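Local coordinates for protein DNA-(apurinic or apyrimidinic site) endonuclease 2 (Xenopus laevis, PDB 6WCD) that acts as a weak apurinic/apyrimidinic endonuclease and a 3'-5' exonuclease in the repair of oxidative and alkylation damage to DNA, at residues 51-56 against 75-80. Numbering follows the deposited sequence.
Sequences GYNSYF and STTPQA. With BU1 (1,4-butanediol), chain D.
Thr77 is the first residue of 75-80 to meet strand 53-57, and it does so through Asn53, whose ND2 reaches Thr77 OG1 at 3.2 Å in a weak, bent hydrogen bond (125° at the hydrogen). The same OG1 is also hydrogen-bonded to Ser74 O, so the hydroxyl is shared between its own loop and the strand. The methyl CG2 of Thr77 comes to 3.7 Å from Asn53 OD1. Next along the loop, Pro78 lays CD 3.5 Å from Asn53 OD1 and brings CG to 3.6 Å from Tyr55 CZ, meeting the ring obliquely. A hydrogen bond within the strand links the Asn53 and Tyr55 side chains: Tyr55 OH donates to Asn53 OD1 over 2.7 Å, with the donor 18° out of the carbonyl plane; the bond helps fix the amide's rotation. Replacing Tyr55 by an alanine removes the ring and its hydroxyl, so the Asn53 amide would probably be less firmly held and a gap would be likely to open beside Pro78. Such a buried patch illustrates how the two layers of a DNase I-like sandwich are joined: strand 53-57 edges one sheet beside 68-72, while Pro78 and Tyr55 both also touch strand 119-127 of the other, which the loop enters at strand 80-83.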
loop_
_atom_site.group_PDB
_atom_site.type_symbol
_atom_site.label_atom_id
_atom_site.label_comp_id
_atom_site.label_asym_id
_atom_site.label_seq_id
_atom_site.Cartn_x
_atom_site.Cartn_y
_atom_site.Cartn_z
ATOM N N GLY A 51 -14.165 14.288 -6.390
ATOM C CA GLY A 51 -14.006 14.258 -4.961
ATOM C C GLY A 51 -12.670 13.754 -4.442
ATOM O O GLY A 51 -12.455 13.733 -3.219
ATOM N N TYR A 52 -11.769 13.330 -5.312
ATOM C CA TYR A 52 -10.490 12.820 -4.889
ATOM C C TYR A 52 -9.388 13.403 -5.748
ATOM O O TYR A 52 -9.611 13.772 -6.913
ATOM C CB TYR A 52 -10.378 11.300 -5.027
ATOM C CG TYR A 52 -11.419 10.549 -4.215
ATOM C CD1 TYR A 52 -12.684 10.351 -4.743
ATOM C CD2 TYR A 52 -11.164 10.112 -2.924
ATOM C CE1 TYR A 52 -13.687 9.686 -4.009
ATOM C CE2 TYR A 52 -12.184 9.449 -2.165
ATOM C CZ TYR A 52 -13.413 9.264 -2.737
ATOM O OH TYR A 52 -14.390 8.644 -1.945
ATOM N N ASN A 53 -8.190 13.492 -5.168
ATOM C CA ASN A 53 -6.970 13.734 -5.921
ATOM C C ASN A 53 -6.127 12.483 -5.785
ATOM O O ASN A 53 -5.996 11.933 -4.679
ATOM C CB ASN A 53 -6.221 15.004 -5.493
ATOM C CG ASN A 53 -5.945 15.142 -4.007
ATOM O OD1 ASN A 53 -4.799 14.937 -3.547
ATOM N ND2 ASN A 53 -6.952 15.513 -3.243
ATOM N N SER A 54 -5.608 11.982 -6.901
ATOM C CA SER A 54 -4.994 10.663 -6.890
ATOM C C SER A 54 -3.590 10.655 -7.447
ATOM O O SER A 54 -3.207 11.502 -8.241
ATOM C CB SER A 54 -5.839 9.661 -7.657
ATOM O OG SER A 54 -5.864 9.968 -9.074
ATOM N N TYR A 55 -2.861 9.619 -7.032
ATOM C CA TYR A 55 -1.418 9.440 -7.250
ATOM C C TYR A 55 -1.185 7.989 -7.612
ATOM O O TYR A 55 -1.385 7.105 -6.791
ATOM C CB TYR A 55 -0.622 9.850 -5.994
ATOM C CG TYR A 55 -1.041 11.237 -5.548
ATOM C CD1 TYR A 55 -0.408 12.372 -6.070
ATOM C CD2 TYR A 55 -2.174 11.419 -4.739
ATOM C CE1 TYR A 55 -0.868 13.655 -5.802
ATOM C CE2 TYR A 55 -2.650 12.682 -4.474
ATOM C CZ TYR A 55 -1.987 13.799 -5.006
ATOM O OH TYR A 55 -2.440 15.075 -4.789
ATOM N N PHE A 56 -0.754 7.759 -8.837
ATOM C CA PHE A 56 -0.584 6.408 -9.382
ATOM C C PHE A 56 0.888 6.132 -9.593
ATOM O O PHE A 56 1.656 7.037 -9.979
ATOM C CB PHE A 56 -1.285 6.232 -10.739
ATOM C CG PHE A 56 -2.747 5.918 -10.660
ATOM C CD1 PHE A 56 -3.649 6.764 -10.117
ATOM C CD2 PHE A 56 -3.200 4.734 -11.197
ATOM C CE1 PHE A 56 -5.013 6.444 -10.053
ATOM C CE2 PHE A 56 -4.523 4.402 -11.152
ATOM C CZ PHE A 56 -5.456 5.285 -10.614
ATOM N N SER A 75 -9.547 16.787 2.172
ATOM C CA SER A 75 -9.052 16.898 3.550
ATOM C C SER A 75 -7.614 16.425 3.707
ATOM O O SER A 75 -6.921 16.870 4.657
ATOM C CB SER A 75 -9.924 16.022 4.473
ATOM O OG SER A 75 -9.836 14.648 4.129
ATOM N N THR A 76 -7.123 15.569 2.816
ATOM C CA THR A 76 -5.831 14.938 2.978
ATOM C C THR A 76 -4.892 15.172 1.822
ATOM O O THR A 76 -3.954 14.400 1.649
ATOM C CB THR A 76 -5.967 13.426 3.179
ATOM O OG1 THR A 76 -6.784 12.898 2.132
ATOM C CG2 THR A 76 -6.578 13.155 4.469
ATOM N N THR A 77 -5.144 16.196 1.005
ATOM C CA THR A 77 -4.257 16.471 -0.114
ATOM C C THR A 77 -2.822 16.474 0.388
ATOM O O THR A 77 -2.501 17.236 1.300
ATOM C CB THR A 77 -4.616 17.816 -0.727
ATOM O OG1 THR A 77 -6.007 17.796 -1.150
ATOM C CG2 THR A 77 -3.771 18.124 -1.939
ATOM N N PRO A 78 -1.934 15.685 -0.195
ATOM C CA PRO A 78 -0.580 15.553 0.316
ATOM C C PRO A 78 0.314 16.725 -0.027
ATOM O O PRO A 78 0.199 17.357 -1.089
ATOM C CB PRO A 78 -0.077 14.255 -0.331
ATOM C CG PRO A 78 -0.854 14.132 -1.574
ATOM C CD PRO A 78 -2.205 14.680 -1.266
ATOM N N GLN A 79 1.258 16.984 0.876
ATOM C CA GLN A 79 2.269 17.993 0.620
ATOM C C GLN A 79 3.312 17.511 -0.363
ATOM O O GLN A 79 3.957 18.336 -1.031
ATOM C CB GLN A 79 2.931 18.418 1.944
ATOM C CG GLN A 79 2.089 19.377 2.822
ATOM C CD GLN A 79 0.872 18.770 3.511
ATOM O OE1 GLN A 79 0.758 17.559 3.671
ATOM N NE2 GLN A 79 -0.038 19.639 3.961
ATOM N N ALA A 80 3.493 16.203 -0.490
ATOM C CA ALA A 80 4.485 15.633 -1.366
ATOM C C ALA A 80 4.010 14.254 -1.791
ATOM O O ALA A 80 3.236 13.599 -1.104
ATOM C CB ALA A 80 5.849 15.529 -0.689
HETATM C C1 BU1 D . -11.712 15.864 7.740
HETATM C C2 BU1 D . -11.074 14.520 7.363
HETATM C C3 BU1 D . -11.146 13.506 8.504
HETATM C C4 BU1 D . -9.914 13.653 9.384
HETATM O O5 BU1 D . -10.744 16.767 8.217
HETATM O O6 BU1 D . -10.036 13.051 10.656
#